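Local coordinates for protein escJ (Escherichia coli, PDB 1YJ7) that probably forms part of a ring-shaped membrane platform on which the type III secretion system of enteropathogenic E. coli is assembled, at residues Gly104-Ser109 with Leu127-Pro132; Asn135-Val140 with Val161-Ser166; Gln93-Leu98 with Cys108-Asn113; Arg97-Ile102 with Ile141-Leu146. The protein carries 3 engineered substitutions. All coordinates share one frame; numbering follows the deposited sequence. Where two conformers were deposited one is given.

Contact 1 (Gly104-Ser109 with Leu127-Pro132)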
loop_
_atom_site.group_PDB
_atom_site.type_symbol
_atom_site.label_atom_id
_atom_site.label_comp_id
_atom_site.label_asym_id
_atom_site.label_seq_id
_atom_site.Cartn_x
_atom_site.Cartn_y
_atom_site.Cartn_z
ATOM N N GLY D 104 2.294 20.958 34.496
ATOM C CA GLY D 104 1.208 20.103 34.070
ATOM C C GLY D 104 1.221 19.771 32.596
ATOM O O GLY D 104 0.522 18.856 32.190
ATOM N N VAL D 105 1.983 20.495 31.778
ATOM C CA VAL D 105 2.150 20.132 30.374
ATOM C C VAL D 105 3.204 19.032 30.252
ATOM O O VAL D 105 4.323 19.179 30.778
ATOM C CB VAL D 105 2.578 21.341 29.524
ATOM C CG1 VAL D 105 2.908 20.923 28.110
ATOM C CG2 VAL D 105 1.481 22.416 29.535
ATOM N N ILE D 106 2.852 17.923 29.611
ATOM C CA ILE D 106 3.797 16.821 29.417
ATOM C C ILE D 106 4.144 16.518 27.962
ATOM O O ILE D 106 5.103 15.797 27.665
ATOM C CB ILE D 106 3.344 15.570 30.217
ATOM C CG1 ILE D 106 2.089 14.955 29.605
ATOM C CG2 ILE D 106 3.141 15.957 31.669
ATOM C CD1 ILE D 106 1.606 13.693 30.354
ATOM N N ASP D 107 3.383 17.076 27.021
ATOM C CA ASP D 107 3.726 16.975 25.604
ATOM C C ASP D 107 2.993 18.115 24.885
ATOM O O ASP D 107 2.005 18.613 25.401
ATOM C CB ASP D 107 3.348 15.600 25.035
ATOM C CG ASP D 107 4.092 15.246 23.762
ATOM O OD1 ASP D 107 3.930 14.086 23.300
ATOM O OD2 ASP D 107 4.838 16.019 23.127
ATOM N N CYS D 108 3.539 18.566 23.758
ATOM C CA CYS D 108 3.012 19.723 23.027
ATOM C C CYS D 108 3.376 19.581 21.557
ATOM O O CYS D 108 4.517 19.218 21.224
ATOM C CB CYS D 108 3.619 21.050 23.579
ATOM S SG CYS D 108 2.933 22.528 22.818
ATOM N N SER D 109 2.428 19.867 20.661
ATOM C CA SER D 109 2.721 20.012 19.256
ATOM C C SER D 109 2.135 21.311 18.756
ATOM O O SER D 109 1.012 21.647 19.090
ATOM C CB SER D 109 2.143 18.861 18.431
ATOM O OG SER D 109 2.909 17.686 18.571
ATOM N N LEU D 127 -1.678 21.468 20.101
ATOM C CA LEU D 127 -2.148 20.330 20.889
ATOM C C LEU D 127 -1.286 20.236 22.143
ATOM O O LEU D 127 -0.042 20.232 22.069
ATOM C CB LEU D 127 -2.034 19.042 20.095
ATOM C CG LEU D 127 -2.410 17.754 20.838
ATOM C CD1 LEU D 127 -3.869 17.740 21.251
ATOM C CD2 LEU D 127 -2.068 16.566 19.977
ATOM N N VAL D 128 -1.945 20.219 23.292
ATOM C CA VAL D 128 -1.261 20.141 24.581
ATOM C C VAL D 128 -1.762 18.921 25.326
ATOM O O VAL D 128 -2.958 18.712 25.487
ATOM C CB VAL D 128 -1.502 21.400 25.428
ATOM C CG1 VAL D 128 -0.792 21.309 26.797
ATOM C CG2 VAL D 128 -1.079 22.648 24.671
ATOM N N ILE D 129 -0.826 18.096 25.782
ATOM C CA ILE D 129 -1.148 16.936 26.579
ATOM C C ILE D 129 -0.788 17.273 28.017
ATOM O O ILE D 129 0.322 17.734 28.291
ATOM C CB ILE D 129 -0.334 15.689 26.142
ATOM C CG1 ILE D 129 -0.506 15.370 24.651
ATOM C CG2 ILE D 129 -0.760 14.478 26.996
ATOM C CD1 ILE D 129 -1.998 15.284 24.152
ATOM N N SER D 130 -1.728 17.070 28.929
ATOM C CA SER D 130 -1.491 17.311 30.336
ATOM C C SER D 130 -1.355 16.045 31.161
ATOM O O SER D 130 -1.782 14.956 30.782
ATOM C CB SER D 130 -2.608 18.170 30.924
ATOM O OG SER D 130 -3.741 17.382 31.251
ATOM N N SER D 131 -0.752 16.217 32.331
ATOM C CA SER D 131 -0.813 15.200 33.373
ATOM C C SER D 131 -2.297 14.864 33.621
ATOM O O SER D 131 -3.145 15.760 33.576
ATOM C CB SER D 131 -0.171 15.702 34.657
ATOM O OG SER D 131 1.059 16.366 34.390
ATOM N N PRO D 132 -2.594 13.615 33.932
ATOM C CA PRO D 132 -3.975 13.236 34.258
ATOM C C PRO D 132 -4.532 13.965 35.486
ATOM O O PRO D 132 -5.759 14.115 35.605
ATOM C CB PRO D 132 -3.883 11.727 34.526
ATOM C CG PRO D 132 -2.562 11.278 34.017
ATOM C CD PRO D 132 -1.669 12.463 33.989
#
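A classic beta bulge interrupts the antiparallel hairpin of strands 105-113 and 123-130: Ile-106 and Asp-107 both face Ile-129. The evidence lies in the donors to Ile-129 O. Ile-106 N reaches it at 2.9 Å and almost straight (170° at the hydrogen), whereas Asp-107 N adds a weak bond of 3.4 Å. Asp-107 O then accepts Ile-129 N at 2.9 Å. Regular pairing resumes with Cys-108 opposite Val-128 and with two backbone bonds between Ser-109 and Leu-127. On the other side of the bulge Gly-104 O takes Ser-131 N at 2.9 Å.

Among the side chains, Val-105 CG2 meets Val-128 CG1 at 3.7 Å, and Ile-106 CG1 meets Ile-129 CG2 at 3.9 Å; the partners in each pair lie roughly perpendicular. CG of Asp-107 lies anti to the backbone N (chi1 -160°), beside the carbonyl carbon, and CB rests against Ile-129 CB. Its OD2 accepts Cys-108 N at 2.9 Å in a bent bond on the anti side, and forms a salt bridge with Lys-101 of the second subunit, which also bonds Ser-109 OG. One carboxylate oxygen thus serves both the strand and the subunit interface, and these donors would be expected to stabilise its negative charge.

Contact 2 (Asn135-Val140 with Val161-Ser166); sequences NLAPSV and VVIKSS
In the crossover that leads from strand 123-130 through helix 140-150 to strand 159-165, Leu-136 and Ala-137 of the loop and Val-140 at the start of the helix lie against Val-161 and Ile-163 of the last strand. No hydrogen bond crosses between the two segments; the side-chain contacts are apolar. Their centre is the end of Ile-163, modelled in two conformers, so the contacts of CD1 apply to one of them. In that conformer CG1 occupies the crowded position between backbone N and carbonyl carbon (chi1 61°), and the chain is extended from there, which carries CD1 out from the strand. CD1 comes within 4.1 Å of Leu-136 CB and 4.0 Å of Ala-137 CB. Its 3.3 Å approach to Ala-137 N is short and, given the alternate conformer, doubtful.

The connection is of the beta-alpha-beta kind, since strands 123-130 and 159-165 are parallel neighbours joined through helix 140-150. Val-140 spans two strand residues with its two methyls. CG1, anti to the backbone N (chi1 170°), lies 4.2 Å from Val-161 CB, and those two side chains run antiparallel alongside one another. CG2, beside the backbone N, meets Ile-163 CD1 at 4.1 Å.

The polar part is local to the loop, where Asn-135 forms an Asx turn: its OD1 accepts Ala-137 N at 2.9 Å, the donor standing well above the plane of the amide carbonyl. Ser-139 N bonds to Leu-136 O at 2.8 Å. Leu-136 also packs against Val-105, Val-128 and Ser-130 of the hairpin strands.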
loop_
_atom_site.group_PDB
_atom_site.type_symbol
_atom_site.label_atom_id
_atom_site.label_comp_id
_atom_site.label_asym_id
_atom_site.label_seq_id
_atom_site.Cartn_x
_atom_site.Cartn_y
_atom_site.Cartn_z
ATOM N N ASN D 135 -5.928 19.967 35.263
ATOM C CA ASN D 135 -6.873 20.515 34.266
ATOM C C ASN D 135 -6.327 21.831 33.744
ATOM O O ASN D 135 -6.277 22.817 34.479
ATOM C CB ASN D 135 -8.238 20.756 34.912
ATOM C CG ASN D 135 -9.204 21.453 33.991
ATOM O OD1 ASN D 135 -9.039 21.454 32.779
ATOM N ND2 ASN D 135 -10.250 22.019 34.571
ATOM N N LEU D 136 -5.919 21.849 32.488
ATOM C CA LEU D 136 -5.307 23.012 31.882
ATOM C C LEU D 136 -6.353 23.943 31.247
ATOM O O LEU D 136 -5.992 24.955 30.669
ATOM C CB LEU D 136 -4.290 22.604 30.832
ATOM C CG LEU D 136 -3.015 21.954 31.408
ATOM C CD1 LEU D 136 -2.085 21.624 30.263
ATOM C CD2 LEU D 136 -2.372 22.879 32.430
ATOM N N ALA D 137 -7.628 23.607 31.349
ATOM C CA ALA D 137 -8.650 24.447 30.714
ATOM C C ALA D 137 -8.561 25.924 31.120
ATOM O O ALA D 137 -8.657 26.769 30.249
ATOM C CB ALA D 137 -10.029 23.897 30.942
ATOM N N PRO D 138 -8.341 26.256 32.386
ATOM C CA PRO D 138 -8.182 27.679 32.769
ATOM C C PRO D 138 -6.983 28.385 32.128
ATOM O O PRO D 138 -6.959 29.629 32.099
ATOM C CB PRO D 138 -8.028 27.618 34.291
ATOM C CG PRO D 138 -8.615 26.327 34.679
ATOM C CD PRO D 138 -8.266 25.378 33.572
ATOM N N SER D 139 -5.999 27.625 31.649
ATOM C CA SER D 139 -4.824 28.178 30.984
ATOM C C SER D 139 -4.954 28.339 29.462
ATOM O O SER D 139 -4.056 28.867 28.826
ATOM C CB SER D 139 -3.599 27.324 31.310
ATOM O OG SER D 139 -3.392 27.322 32.706
ATOM N N VAL D 140 -6.073 27.936 28.865
ATOM C CA VAL D 140 -6.195 28.017 27.413
ATOM C C VAL D 140 -6.085 29.446 26.886
ATOM O O VAL D 140 -5.399 29.684 25.913
ATOM C CB VAL D 140 -7.480 27.328 26.915
ATOM C CG1 VAL D 140 -7.748 27.614 25.440
ATOM C CG2 VAL D 140 -7.349 25.875 27.131
ATOM N N VAL D 161 -6.583 25.559 19.992
ATOM C CA VAL D 161 -5.929 24.872 21.109
ATOM C C VAL D 161 -6.787 23.695 21.538
ATOM O O VAL D 161 -7.989 23.836 21.828
ATOM C CB VAL D 161 -5.669 25.831 22.303
ATOM C CG1 VAL D 161 -5.036 25.079 23.496
ATOM C CG2 VAL D 161 -4.793 26.974 21.853
ATOM N N VAL D 162 -6.183 22.516 21.550
ATOM C CA VAL D 162 -6.852 21.328 22.031
ATOM C C VAL D 162 -6.019 20.789 23.182
ATOM O O VAL D 162 -4.811 20.668 23.051
ATOM C CB VAL D 162 -6.991 20.291 20.931
ATOM C CG1 VAL D 162 -7.529 18.977 21.462
ATOM C CG2 VAL D 162 -7.920 20.854 19.783
ATOM N N ILE D 163 -6.682 20.507 24.297
ATOM C CA ILE D 163 -6.008 19.944 25.477
ATOM C C ILE D 163 -6.569 18.567 25.802
ATOM O O ILE D 163 -7.772 18.357 25.810
ATOM C CB ILE D 163 -6.051 20.934 26.681
ATOM C CG1 ILE D 163 -7.476 21.255 27.122
ATOM C CG2 ILE D 163 -5.291 22.239 26.341
ATOM C CD1 ILE D 163 -7.540 22.003 28.449
ATOM N N LYS D 164 -5.677 17.599 26.043
ATOM C CA LYS D 164 -6.068 16.248 26.401
ATOM C C LYS D 164 -5.208 15.742 27.564
ATOM O O LYS D 164 -4.036 16.063 27.647
ATOM C CB LYS D 164 -5.873 15.298 25.224
ATOM C CG LYS D 164 -6.712 15.588 23.984
ATOM C CD LYS D 164 -8.186 15.264 24.217
ATOM C CE LYS D 164 -9.062 16.026 23.241
ATOM N NZ LYS D 164 -10.468 15.511 23.192
ATOM N N SER D 165 -5.822 14.998 28.465
ATOM C CA SER D 165 -5.107 14.250 29.499
ATOM C C SER D 165 -4.404 13.061 28.864
ATOM O O SER D 165 -4.955 12.407 27.999
ATOM C CB SER D 165 -6.090 13.747 30.545
ATOM O OG SER D 165 -5.461 12.858 31.464
ATOM N N SER D 166 -3.197 12.726 29.334
ATOM C CA SER D 166 -2.504 11.562 28.810
ATOM C C SER D 166 -3.302 10.275 29.096
ATOM O O SER D 166 -3.132 9.255 28.400
ATOM C CB SER D 166 -1.095 11.453 29.423
ATOM O OG SER D 166 -1.188 11.177 30.805
#

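Contact 3 (Gln93-Leu98 with Cys108-Asn113); sequences QDIERL and CSVSLN
Glu-96 and Val-110 make the one hydrogen bond between residues 93-98 and 108-113. Val-110 N donates to Glu-96 OE1 at 3.0 Å with 161° at the hydrogen, meeting the oxygen on its anti side and somewhat out of the carboxylate plane. Glu-96 arrives there with CG beside its backbone N (chi1 -69°) and an extended chain beyond, which brings the carboxylate down to the strand. One helical turn earlier Glu-92 OE1 likewise accepts Leu-112 N.

Apolar packing lies alongside. The aliphatic part of Glu-96 passes Val-110 with the two side chains pointing opposite ways, CG to CG2 3.8 Å. Ile-95 CG2 touches the same Val-110 CG2 at 3.9 Å, with the two side chains about perpendicular, and Ile-95 CD1 reaches Leu-112 CD1 at 4.2 Å. Cys-108 SG comes within 4.1 Å of Glu-96 CG.

Backbone bonds from Ser-109 and Ser-111 go to strand 123-130, whereas the amides of Val-110 and Leu-112 point to the helix. The glutamates thus accept from amides of a strand that is outermost in the sheet of this chain; the Val-110 N-H would be expected to offset part of the charge on Glu-96 OE1.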
loop_
_atom_site.group_PDB
_atom_site.type_symbol
_atom_site.label_atom_id
_atom_site.label_comp_id
_atom_site.label_asym_id
_atom_site.label_seq_id
_atom_site.Cartn_x
_atom_site.Cartn_y
_atom_site.Cartn_z
ATOM N N GLN D 93 9.190 24.934 17.256
ATOM C CA GLN D 93 9.985 24.332 18.329
ATOM C C GLN D 93 10.162 25.273 19.504
ATOM O O GLN D 93 10.076 24.843 20.660
ATOM C CB GLN D 93 11.324 23.859 17.770
ATOM C CG GLN D 93 11.166 22.698 16.773
ATOM C CD GLN D 93 10.831 21.366 17.444
ATOM O OE1 GLN D 93 9.812 20.729 17.128
ATOM N NE2 GLN D 93 11.675 20.942 18.343
ATOM N N ASP D 94 10.376 26.564 19.221
ATOM C CA ASP D 94 10.491 27.571 20.264
ATOM C C ASP D 94 9.196 27.690 21.073
ATOM O O ASP D 94 9.223 27.840 22.292
ATOM C CB ASP D 94 10.785 28.953 19.661
ATOM C CG ASP D 94 12.198 29.102 19.123
ATOM O OD1 ASP D 94 13.092 28.245 19.375
ATOM O OD2 ASP D 94 12.500 30.115 18.437
ATOM N N ILE D 95 8.050 27.620 20.397
ATOM C CA ILE D 95 6.764 27.721 21.084
ATOM C C ILE D 95 6.492 26.462 21.906
ATOM O O ILE D 95 6.043 26.549 23.038
ATOM C CB ILE D 95 5.613 28.026 20.084
ATOM C CG1 ILE D 95 5.841 29.417 19.453
ATOM C CG2 ILE D 95 4.308 27.971 20.794
ATOM C CD1 ILE D 95 4.878 29.683 18.256
ATOM N N GLU D 96 6.801 25.301 21.344
ATOM C CA GLU D 96 6.688 24.038 22.082
ATOM C C GLU D 96 7.564 24.076 23.336
ATOM O O GLU D 96 7.122 23.675 24.410
ATOM C CB GLU D 96 7.037 22.840 21.200
ATOM C CG GLU D 96 6.032 22.549 20.085
ATOM C CD GLU D 96 6.416 21.380 19.191
ATOM O OE1 GLU D 96 5.779 21.198 18.124
ATOM O OE2 GLU D 96 7.352 20.618 19.547
ATOM N N ARG D 97 8.783 24.575 23.195
ATOM C CA ARG D 97 9.728 24.634 24.304
ATOM C C ARG D 97 9.170 25.488 25.427
ATOM O O ARG D 97 9.250 25.114 26.596
ATOM C CB ARG D 97 11.078 25.170 23.831
ATOM C CG ARG D 97 12.097 25.294 24.976
ATOM C CD ARG D 97 13.316 26.038 24.599
ATOM N NE ARG D 97 14.246 25.155 23.932
ATOM C CZ ARG D 97 14.668 25.279 22.708
ATOM N NH1 ARG D 97 14.248 26.291 21.965
ATOM N NH2 ARG D 97 15.544 24.386 22.224
ATOM N N LEU D 98 8.602 26.636 25.060
ATOM C CA LEU D 98 8.023 27.587 26.015
ATOM C C LEU D 98 6.790 26.994 26.694
ATOM O O LEU D 98 6.693 26.960 27.924
ATOM C CB LEU D 98 7.714 28.923 25.307
ATOM C CG LEU D 98 7.070 30.083 26.104
ATOM C CD1 LEU D 98 7.365 31.457 25.447
ATOM C CD2 LEU D 98 5.572 29.901 26.263
ATOM N N CYS D 108 3.539 18.566 23.758
ATOM C CA CYS D 108 3.012 19.723 23.027
ATOM C C CYS D 108 3.376 19.581 21.557
ATOM O O CYS D 108 4.517 19.218 21.224
ATOM C CB CYS D 108 3.619 21.050 23.579
ATOM S SG CYS D 108 2.933 22.528 22.818
ATOM N N SER D 109 2.428 19.867 20.661
ATOM C CA SER D 109 2.721 20.012 19.256
ATOM C C SER D 109 2.135 21.311 18.756
ATOM O O SER D 109 1.012 21.647 19.090
ATOM C CB SER D 109 2.143 18.861 18.431
ATOM O OG SER D 109 2.909 17.686 18.571
ATOM N N VAL D 110 2.921 22.031 17.969
ATOM C CA VAL D 110 2.486 23.268 17.331
ATOM C C VAL D 110 2.751 23.143 15.844
ATOM O O VAL D 110 3.872 22.814 15.421
ATOM C CB VAL D 110 3.253 24.495 17.885
ATOM C CG1 VAL D 110 2.852 25.754 17.119
ATOM C CG2 VAL D 110 2.979 24.650 19.357
ATOM N N SER D 111 1.716 23.393 15.037
ATOM C CA SER D 111 1.882 23.494 13.600
ATOM C C SER D 111 1.456 24.893 13.176
ATOM O O SER D 111 0.301 25.286 13.408
ATOM C CB SER D 111 1.055 22.432 12.862
ATOM O OG SER D 111 1.285 22.522 11.460
ATOM N N LEU D 112 2.392 25.639 12.582
ATOM C CA LEU D 112 2.174 27.016 12.150
ATOM C C LEU D 112 1.968 27.143 10.646
ATOM O O LEU D 112 2.674 26.509 9.870
ATOM C CB LEU D 112 3.376 27.888 12.499
ATOM C CG LEU D 112 3.648 28.102 13.974
ATOM C CD1 LEU D 112 4.911 28.934 14.095
ATOM C CD2 LEU D 112 2.477 28.771 14.696
ATOM N N ASN D 113 1.037 28.023 10.293
ATOM C CA ASN D 113 0.772 28.457 8.923
ATOM C C ASN D 113 1.059 29.963 8.896
ATOM O O ASN D 113 0.224 30.738 9.313
ATOM C CB ASN D 113 -0.699 28.174 8.598
ATOM C CG ASN D 113 -1.216 28.968 7.395
ATOM O OD1 ASN D 113 -0.482 29.177 6.429
ATOM N ND2 ASN D 113 -2.467 29.436 7.474
#

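Contact 4 (Arg97-Ile102 with Ile141-Leu146)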
loop_
_atom_site.group_PDB
_atom_site.type_symbol
_atom_site.label_atom_id
_atom_site.label_comp_id
_atom_site.label_asym_id
_atom_site.label_seq_id
_atom_site.Cartn_x
_atom_site.Cartn_y
_atom_site.Cartn_z
ATOM N N ARG D 97 8.783 24.575 23.195
ATOM C CA ARG D 97 9.728 24.634 24.304
ATOM C C ARG D 97 9.170 25.488 25.427
ATOM O O ARG D 97 9.250 25.114 26.596
ATOM C CB ARG D 97 11.078 25.170 23.831
ATOM C CG ARG D 97 12.097 25.294 24.976
ATOM C CD ARG D 97 13.316 26.038 24.599
ATOM N NE ARG D 97 14.246 25.155 23.932
ATOM C CZ ARG D 97 14.668 25.279 22.708
ATOM N NH1 ARG D 97 14.248 26.291 21.965
ATOM N NH2 ARG D 97 15.544 24.386 22.224
ATOM N N LEU D 98 8.602 26.636 25.060
ATOM C CA LEU D 98 8.023 27.587 26.015
ATOM C C LEU D 98 6.790 26.994 26.694
ATOM O O LEU D 98 6.693 26.960 27.924
ATOM C CB LEU D 98 7.714 28.923 25.307
ATOM C CG LEU D 98 7.070 30.083 26.104
ATOM C CD1 LEU D 98 7.365 31.457 25.447
ATOM C CD2 LEU D 98 5.572 29.901 26.263
ATOM N N LEU D 99 5.852 26.477 25.910
ATOM C CA LEU D 99 4.624 25.926 26.478
ATOM C C LEU D 99 4.909 24.720 27.366
ATOM O O LEU D 99 4.183 24.462 28.316
ATOM C CB LEU D 99 3.617 25.542 25.392
ATOM C CG LEU D 99 3.053 26.691 24.575
ATOM C CD1 LEU D 99 2.186 26.150 23.460
ATOM C CD2 LEU D 99 2.293 27.635 25.443
ATOM N N SER D 100 5.979 24.000 27.076
ATOM C CA SER D 100 6.297 22.798 27.835
ATOM C C SER D 100 6.841 23.103 29.231
ATOM O O SER D 100 7.011 22.191 30.042
ATOM C CB SER D 100 7.272 21.925 27.069
ATOM O OG SER D 100 6.700 21.517 25.842
ATOM N N LYS D 101 7.098 24.372 29.524
ATOM C CA LYS D 101 7.455 24.798 30.886
ATOM C C LYS D 101 6.247 25.085 31.770
ATOM O O LYS D 101 6.378 25.261 32.983
ATOM C CB LYS D 101 8.379 26.026 30.843
ATOM C CG LYS D 101 9.710 25.749 30.178
ATOM C CD LYS D 101 10.618 26.952 30.258
ATOM C CE LYS D 101 11.875 26.770 29.438
ATOM N NZ LYS D 101 12.815 27.908 29.705
ATOM N N ILE D 102 5.047 25.134 31.190
ATOM C CA ILE D 102 3.854 25.297 32.016
ATOM C C ILE D 102 3.647 24.052 32.871
ATOM O O ILE D 102 3.607 22.945 32.332
ATOM C CB ILE D 102 2.617 25.528 31.132
ATOM C CG1 ILE D 102 2.772 26.838 30.357
ATOM C CG2 ILE D 102 1.367 25.521 31.975
ATOM C CD1 ILE D 102 1.734 27.044 29.285
ATOM N N ILE D 141 -6.736 30.399 27.549
ATOM C CA ILE D 141 -6.639 31.793 27.142
ATOM C C ILE D 141 -5.177 32.307 27.205
ATOM O O ILE D 141 -4.726 32.998 26.297
ATOM C CB ILE D 141 -7.592 32.508 28.002
ATOM C CG1 ILE D 141 -8.992 32.405 27.375
ATOM C CG2 ILE D 141 -7.191 33.994 28.144
ATOM C CD1 ILE D 141 -10.062 32.992 28.214
ATOM N N GLN D 142 -4.430 31.893 28.231
ATOM C CA GLN D 142 -3.019 32.242 28.352
ATOM C C GLN D 142 -2.184 31.612 27.261
ATOM O O GLN D 142 -1.342 32.261 26.653
ATOM C CB GLN D 142 -2.486 31.813 29.717
ATOM C CG GLN D 142 -3.005 32.692 30.847
ATOM C CD GLN D 142 -2.758 32.113 32.227
ATOM O OE1 GLN D 142 -2.428 32.856 33.178
ATOM N NE2 GLN D 142 -2.924 30.807 32.358
ATOM N N ILE D 143 -2.404 30.331 27.015
ATOM C CA ILE D 143 -1.705 29.638 25.937
ATOM C C ILE D 143 -1.924 30.315 24.598
ATOM O O ILE D 143 -0.992 30.536 23.848
ATOM C CB ILE D 143 -2.120 28.152 25.906
ATOM C CG1 ILE D 143 -1.556 27.428 27.134
ATOM C CG2 ILE D 143 -1.664 27.496 24.606
ATOM C CD1 ILE D 143 -2.213 26.108 27.428
ATOM N N LYS D 144 -3.171 30.665 24.294
ATOM C CA LYS D 144 -3.465 31.295 23.028
ATOM C C LYS D 144 -2.758 32.644 22.922
ATOM O O LYS D 144 -2.216 32.964 21.888
ATOM C CB LYS D 144 -4.963 31.489 22.866
ATOM C CG LYS D 144 -5.686 30.242 22.551
ATOM C CD LYS D 144 -7.085 30.551 21.995
ATOM C CE LYS D 144 -7.798 29.278 21.629
ATOM N NZ LYS D 144 -9.269 29.519 21.478
ATOM N N ASN D 145 -2.736 33.400 24.009
ATOM C CA ASN D 145 -2.083 34.702 23.998
ATOM C C ASN D 145 -0.558 34.577 23.826
ATOM O O ASN D 145 0.045 35.365 23.089
ATOM C CB ASN D 145 -2.424 35.502 25.256
ATOM C CG ASN D 145 -3.801 36.153 25.195
ATOM O OD1 ASN D 145 -4.267 36.546 24.128
ATOM N ND2 ASN D 145 -4.447 36.285 26.355
ATOM N N LEU D 146 0.061 33.588 24.468
ATOM C CA LEU D 146 1.483 33.307 24.259
ATOM C C LEU D 146 1.813 32.935 22.802
ATOM O O LEU D 146 2.749 33.466 22.214
ATOM C CB LEU D 146 1.967 32.216 25.213
ATOM C CG LEU D 146 1.952 32.577 26.708
ATOM C CD1 LEU D 146 2.066 31.345 27.560
ATOM C CD2 LEU D 146 3.067 33.563 27.038
#
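Leu-146 N donates to Gln-142 O at 2.9 Å, a helical bond of helix 140-150 on the turn that presents Ile-143 and Leu-146 to the end of helix 80-99. No hydrogen bond passes between residues 97-102 and 141-146, and every contact is made by methyl or methylene carbons.

Four such approaches define it. Leu-98 CD2 meets Leu-146 CD1 at 4.0 Å; Leu-98 holds CG opposite its backbone N (chi1 179°), whereas Leu-146 keeps CG beside its own (chi1 -66°). Leu-99 CD2 touches Ile-143 CG2 at 4.0 Å and lies a little farther, 4.3 Å, from Leu-146 CD1, so that this one methyl is shared by two helix residues. Ile-102 CD1 comes to Ile-143 CG1 at 3.9 Å. The three main pairs cross obliquely.

Ile-102 closes a type I turn that starts at Leu-99, with Ile-102 N bonded to Leu-99 O at 3.1 Å. This return of the chain brings Ile-102 to Ile-143 while Leu-99 takes the other branch of the same side chain. Leu-99 also packs on Cys-108 of strand 105-113, which places this seam between helix 140-150 and the end of helix 80-99 with the turn that follows over the sheet.

With Leu-98 and Leu-146 at the exposed margin and Leu-99 and Ile-143 buried, the two segments are joined by apolar burial and dispersion between branched side chains.

How the contacts relate
The four contacts belong to one alpha-beta-beta-alpha-beta unit, consistent with the ring-building motif of this secretion family. Contacts 1 and 2 touch through the sheet: Ser-130 N to Lys-164 O is 2.8 Å, a probable hydrogen bond. Contacts 1 and 3 share Cys-108 and Ser-109; contacts 3 and 4 share Arg-97 and Leu-98, their centres about 9 Å apart. Cys-108 SG, 3.8 Å from Leu-99 CD1, joins contacts 1 and 3 to contact 4. Val-161 CG2 to Lys-144 CG, 3.5 Å, links contacts 2 and 4. A phosphate ion, probably from the crystallisation liquor, lies about 4 Å from the Ser-109 side chain and about 3 Å from that of Glu-96. The second subunit reaches contacts 1, 2 and 3.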